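Local coordinates for GGDEF family protein (Vibrio cholerae, PDB 5GZS) that binds arginine through its periplasmic solute-binding region and, as a diguanylate cyclase, probably makes the second messenger cyclic di-GMP, at residues Arg207-Leu220 with Leu422-Met436. Numbering follows the deposited sequence.
Sequences RKQALRQSVVESGL and LGATLAPLFSRAIKM
L211 overlaps M436 with one methyl and R432 with the other. Its CD2 touches the selenomethionine methyl CE of M436 at 3.6 Å. Its other methyl, CD1, sits over one face of the R432 guanidinium, 3.7 Å above the plane and toward the rim. With CG of L211 turned opposite the backbone N (chi1 177°), both branches reach helix 421-435.

The R432 chain bends at its third torsion and reaches helix 189-218. There NH1 donates to OG of S214 at 3.0 Å. The bond is bent, 136° at the hydrogen, and the hydroxyl is tilted 28° from the guanidinium plane.

At one end, CG of M436 packs on a face of the R207 guanidinium, 3.4 Å from NH2. NH1 of R207 is hydrogen-bonded to OE1 of Q203. At the other end, CB of S218 meets CG2 of T425. The hydroxyl of S218 accepts from N of L220 in an ST turn. The L220 side chain crosses L426 at about a right angle, L220 CD2 3.8 Å from L426 CD2, and meets L429 tip to tip.

The two helix segments run antiparallel, their axes 10.9 Å apart at closest approach, and join the long helix 189-218 to the second solute-binding region. The contact is mainly apolar: both arginines offer guanidinium faces to carbon, and the polar link is the bent R432 to S214 bond, so packing probably outweighs charge pairing.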
loop_
_atom_site.group_PDB
_atom_site.type_symbol
_atom_site.label_atom_id
_atom_site.label_comp_id
_atom_site.label_asym_id
_atom_site.label_seq_id
_atom_site.Cartn_x
_atom_site.Cartn_y
_atom_site.Cartn_z
ATOM N N ARG A 207 25.048 4.106 -15.267
ATOM C CA ARG A 207 24.720 4.386 -13.860
ATOM C C ARG A 207 25.807 3.907 -12.882
ATOM O O ARG A 207 26.095 4.602 -11.930
ATOM C CB ARG A 207 23.370 3.795 -13.518
ATOM C CG ARG A 207 22.287 4.646 -14.161
ATOM C CD ARG A 207 21.005 3.859 -14.325
ATOM N NE ARG A 207 20.318 3.700 -13.056
ATOM C CZ ARG A 207 19.596 2.642 -12.740
ATOM N NH1 ARG A 207 19.450 1.654 -13.606
ATOM N NH2 ARG A 207 18.999 2.591 -11.565
ATOM N N LYS A 208 26.459 2.785 -13.158
ATOM C CA LYS A 208 27.586 2.371 -12.335
ATOM C C LYS A 208 28.736 3.380 -12.380
ATOM O O LYS A 208 29.365 3.688 -11.372
ATOM C CB LYS A 208 28.101 1.012 -12.786
ATOM C CG LYS A 208 27.256 -0.145 -12.300
ATOM C CD LYS A 208 27.673 -1.417 -13.009
ATOM C CE LYS A 208 27.038 -2.659 -12.388
ATOM N NZ LYS A 208 27.393 -3.795 -13.271
ATOM N N GLN A 209 29.033 3.847 -13.589
ATOM C CA GLN A 209 30.149 4.754 -13.814
ATOM C C GLN A 209 29.954 6.044 -13.037
ATOM O O GLN A 209 30.887 6.561 -12.424
ATOM C CB GLN A 209 30.303 5.056 -15.306
ATOM C CG GLN A 209 31.448 6.001 -15.633
ATOM C CD GLN A 209 31.017 7.153 -16.518
ATOM O OE1 GLN A 209 29.884 7.625 -16.435
ATOM N NE2 GLN A 209 31.923 7.613 -17.375
ATOM N N ALA A 210 28.730 6.558 -13.064
ATOM C CA ALA A 210 28.403 7.789 -12.329
ATOM C C ALA A 210 28.614 7.514 -10.842
ATOM O O ALA A 210 29.300 8.268 -10.164
ATOM C CB ALA A 210 26.993 8.241 -12.601
ATOM N N LEU A 211 28.071 6.386 -10.378
ATOM C CA LEU A 211 28.183 5.984 -8.999
ATOM C C LEU A 211 29.650 5.798 -8.613
ATOM O O LEU A 211 30.106 6.298 -7.581
ATOM C CB LEU A 211 27.395 4.685 -8.734
ATOM C CG LEU A 211 27.544 4.176 -7.290
ATOM C CD1 LEU A 211 27.258 5.289 -6.295
ATOM C CD2 LEU A 211 26.646 2.995 -6.991
ATOM N N ARG A 212 30.405 5.083 -9.434
ATOM C CA ARG A 212 31.792 4.847 -9.083
ATOM C C ARG A 212 32.609 6.139 -9.082
ATOM O O ARG A 212 33.538 6.307 -8.278
ATOM C CB ARG A 212 32.370 3.798 -10.003
ATOM C CG ARG A 212 31.738 2.459 -9.649
ATOM C CD ARG A 212 32.032 1.351 -10.640
ATOM N NE ARG A 212 31.115 0.252 -10.360
ATOM C CZ ARG A 212 31.008 -0.849 -11.091
ATOM N NH1 ARG A 212 31.780 -1.010 -12.155
ATOM N NH2 ARG A 212 30.131 -1.793 -10.751
ATOM N N GLN A 213 32.226 7.087 -9.918
ATOM C CA GLN A 213 32.927 8.353 -9.918
ATOM C C GLN A 213 32.674 9.064 -8.601
ATOM O O GLN A 213 33.498 9.860 -8.140
ATOM C CB GLN A 213 32.509 9.228 -11.105
ATOM C CG GLN A 213 33.596 10.205 -11.515
ATOM C CD GLN A 213 35.012 9.592 -11.492
ATOM O OE1 GLN A 213 35.235 8.448 -11.912
ATOM N NE2 GLN A 213 35.973 10.368 -11.010
ATOM N N SER A 214 31.540 8.763 -7.987
ATOM C CA SER A 214 31.208 9.389 -6.723
ATOM C C SER A 214 32.079 8.838 -5.612
ATOM O O SER A 214 32.457 9.578 -4.679
ATOM C CB SER A 214 29.736 9.181 -6.382
ATOM O OG SER A 214 28.933 10.072 -7.115
ATOM N N VAL A 215 32.367 7.537 -5.708
ATOM C CA VAL A 215 33.244 6.878 -4.745
ATOM C C VAL A 215 34.606 7.559 -4.767
ATOM O O VAL A 215 35.110 7.989 -3.728
ATOM C CB VAL A 215 33.409 5.382 -5.047
ATOM C CG1 VAL A 215 34.481 4.759 -4.151
ATOM C CG2 VAL A 215 32.074 4.659 -4.925
ATOM N N VAL A 216 35.168 7.669 -5.972
ATOM C CA VAL A 216 36.451 8.338 -6.205
ATOM C C VAL A 216 36.416 9.773 -5.708
ATOM O O VAL A 216 37.310 10.193 -4.952
ATOM C CB VAL A 216 36.848 8.329 -7.713
ATOM C CG1 VAL A 216 37.968 9.305 -7.979
ATOM C CG2 VAL A 216 37.233 6.912 -8.170
ATOM N N GLU A 217 35.386 10.527 -6.097
ATOM C CA GLU A 217 35.236 11.895 -5.580
ATOM C C GLU A 217 35.118 11.945 -4.061
ATOM O O GLU A 217 35.389 12.978 -3.462
ATOM C CB GLU A 217 34.027 12.600 -6.188
ATOM C CG GLU A 217 34.229 13.028 -7.623
ATOM C CD GLU A 217 32.981 13.634 -8.231
ATOM O OE1 GLU A 217 32.010 13.892 -7.481
ATOM O OE2 GLU A 217 32.978 13.857 -9.459
ATOM N N SER A 218 34.723 10.843 -3.428
ATOM C CA SER A 218 34.544 10.861 -1.982
ATOM C C SER A 218 35.910 10.795 -1.336
ATOM O O SER A 218 36.115 11.238 -0.207
ATOM C CB SER A 218 33.681 9.691 -1.508
ATOM O OG SER A 218 34.456 8.511 -1.387
ATOM N N GLY A 219 36.856 10.213 -2.058
ATOM C CA GLY A 219 38.214 10.201 -1.563
ATOM C C GLY A 219 38.404 9.191 -0.466
ATOM O O GLY A 219 39.300 9.326 0.349
ATOM N N LEU A 220 37.539 8.191 -0.423
ATOM C CA LEU A 220 37.706 7.155 0.571
ATOM C C LEU A 220 38.708 6.145 0.015
ATOM O O LEU A 220 38.860 6.005 -1.188
ATOM C CB LEU A 220 36.358 6.498 0.939
ATOM C CG LEU A 220 35.720 5.522 -0.047
ATOM C CD1 LEU A 220 36.305 4.135 0.125
ATOM C CD2 LEU A 220 34.210 5.495 0.133
ATOM N N LEU A 422 34.428 7.759 7.875
ATOM C CA LEU A 422 34.240 6.751 6.840
ATOM C C LEU A 422 32.769 6.293 6.734
ATOM O O LEU A 422 32.215 6.203 5.640
ATOM C CB LEU A 422 35.145 5.552 7.094
ATOM C CG LEU A 422 35.014 4.464 6.025
ATOM C CD1 LEU A 422 35.263 5.032 4.626
ATOM C CD2 LEU A 422 35.939 3.318 6.331
ATOM N N GLY A 423 32.129 6.030 7.862
ATOM C CA GLY A 423 30.760 5.545 7.854
ATOM C C GLY A 423 29.791 6.607 7.367
ATOM O O GLY A 423 28.816 6.305 6.664
ATOM N N ALA A 424 30.070 7.858 7.730
ATOM C CA ALA A 424 29.311 9.002 7.231
ATOM C C ALA A 424 29.362 9.092 5.699
ATOM O O ALA A 424 28.416 9.549 5.072
ATOM C CB ALA A 424 29.826 10.279 7.844
ATOM N N THR A 425 30.460 8.655 5.093
ATOM C CA THR A 425 30.595 8.733 3.652
ATOM C C THR A 425 30.007 7.469 3.054
ATOM O O THR A 425 29.379 7.504 1.994
ATOM C CB THR A 425 32.076 8.911 3.213
ATOM O OG1 THR A 425 32.497 10.250 3.484
ATOM C CG2 THR A 425 32.243 8.651 1.727
ATOM N N LEU A 426 30.194 6.345 3.740
ATOM C CA LEU A 426 29.721 5.085 3.181
ATOM C C LEU A 426 28.199 5.072 3.053
ATOM O O LEU A 426 27.684 4.745 1.997
ATOM C CB LEU A 426 30.188 3.897 4.026
ATOM C CG LEU A 426 31.662 3.557 3.802
ATOM C CD1 LEU A 426 32.108 2.383 4.702
ATOM C CD2 LEU A 426 31.984 3.320 2.304
ATOM N N ALA A 427 27.496 5.438 4.122
ATOM C CA ALA A 427 26.047 5.246 4.204
ATOM C C ALA A 427 25.249 5.847 3.021
ATOM O O ALA A 427 24.430 5.142 2.443
ATOM C CB ALA A 427 25.515 5.792 5.554
ATOM N N PRO A 428 25.485 7.129 2.644
ATOM C CA PRO A 428 24.771 7.664 1.465
ATOM C C PRO A 428 25.122 6.945 0.186
ATOM O O PRO A 428 24.246 6.763 -0.659
ATOM C CB PRO A 428 25.242 9.116 1.373
ATOM C CG PRO A 428 25.675 9.450 2.742
ATOM C CD PRO A 428 26.263 8.187 3.317
ATOM N N LEU A 429 26.386 6.557 0.044
ATOM C CA LEU A 429 26.820 5.786 -1.112
ATOM C C LEU A 429 26.094 4.451 -1.158
ATOM O O LEU A 429 25.610 4.036 -2.220
ATOM C CB LEU A 429 28.332 5.576 -1.084
ATOM C CG LEU A 429 29.085 6.887 -1.283
ATOM C CD1 LEU A 429 30.560 6.760 -0.920
ATOM C CD2 LEU A 429 28.881 7.357 -2.739
ATOM N N PHE A 430 25.993 3.780 -0.013
ATOM C CA PHE A 430 25.316 2.488 0.008
ATOM C C PHE A 430 23.827 2.668 -0.332
ATOM O O PHE A 430 23.235 1.811 -0.976
ATOM C CB PHE A 430 25.513 1.774 1.359
ATOM C CG PHE A 430 26.725 0.844 1.389
ATOM C CD1 PHE A 430 27.997 1.332 1.656
ATOM C CD2 PHE A 430 26.590 -0.497 1.120
ATOM C CE1 PHE A 430 29.107 0.486 1.667
ATOM C CE2 PHE A 430 27.692 -1.354 1.123
ATOM C CZ PHE A 430 28.954 -0.864 1.402
ATOM N N SER A 431 23.226 3.791 0.052
ATOM C CA SER A 431 21.842 4.037 -0.360
ATOM C C SER A 431 21.674 3.970 -1.894
ATOM O O SER A 431 20.783 3.271 -2.406
ATOM C CB SER A 431 21.370 5.376 0.169
ATOM O OG SER A 431 21.295 5.349 1.581
ATOM N N ARG A 432 22.544 4.659 -2.630
ATOM C CA ARG A 432 22.498 4.592 -4.089
ATOM C C ARG A 432 22.724 3.186 -4.600
ATOM O O ARG A 432 21.988 2.726 -5.462
ATOM C CB ARG A 432 23.520 5.534 -4.704
ATOM C CG ARG A 432 23.255 6.990 -4.380
ATOM C CD ARG A 432 24.364 7.875 -4.923
ATOM N NE ARG A 432 24.501 7.778 -6.376
ATOM C CZ ARG A 432 25.360 8.511 -7.071
ATOM N NH1 ARG A 432 26.139 9.381 -6.433
ATOM N NH2 ARG A 432 25.448 8.381 -8.386
ATOM N N ALA A 433 23.730 2.488 -4.082
ATOM C CA ALA A 433 23.999 1.144 -4.595
ATOM C C ALA A 433 22.768 0.249 -4.434
ATOM O O ALA A 433 22.425 -0.530 -5.325
ATOM C CB ALA A 433 25.201 0.520 -3.898
ATOM N N ILE A 434 22.104 0.378 -3.292
ATOM C CA ILE A 434 20.874 -0.351 -3.026
ATOM C C ILE A 434 19.733 0.022 -3.997
ATOM O O ILE A 434 19.029 -0.877 -4.480
ATOM C CB ILE A 434 20.416 -0.114 -1.592
ATOM C CG1 ILE A 434 21.266 -0.943 -0.626
ATOM C CG2 ILE A 434 18.944 -0.454 -1.443
ATOM C CD1 ILE A 434 21.102 -0.504 0.837
ATOM N N LYS A 435 19.556 1.319 -4.293
ATOM C CA LYS A 435 18.547 1.733 -5.283
ATOM C C LYS A 435 18.718 1.011 -6.607
ATOM O O LYS A 435 17.770 0.393 -7.108
ATOM C CB LYS A 435 18.565 3.236 -5.524
ATOM C CG LYS A 435 17.993 3.998 -4.356
ATOM C CD LYS A 435 17.840 5.465 -4.614
ATOM C CE LYS A 435 17.885 6.195 -3.283
ATOM N NZ LYS A 435 17.125 7.481 -3.254
HETATM N N MSE A 436 19.930 1.068 -7.143
HETATM C CA MSE A 436 20.238 0.445 -8.407
HETATM C C MSE A 436 20.117 -1.050 -8.338
HETATM O O MSE A 436 20.221 -1.693 -9.405
HETATM C CB MSE A 436 21.663 0.810 -8.809
HETATM C CG MSE A 436 21.709 2.179 -9.478
HETATM SE SE MSE A 436 23.567 2.610 -9.968
HETATM C CE MSE A 436 23.790 4.198 -8.824
#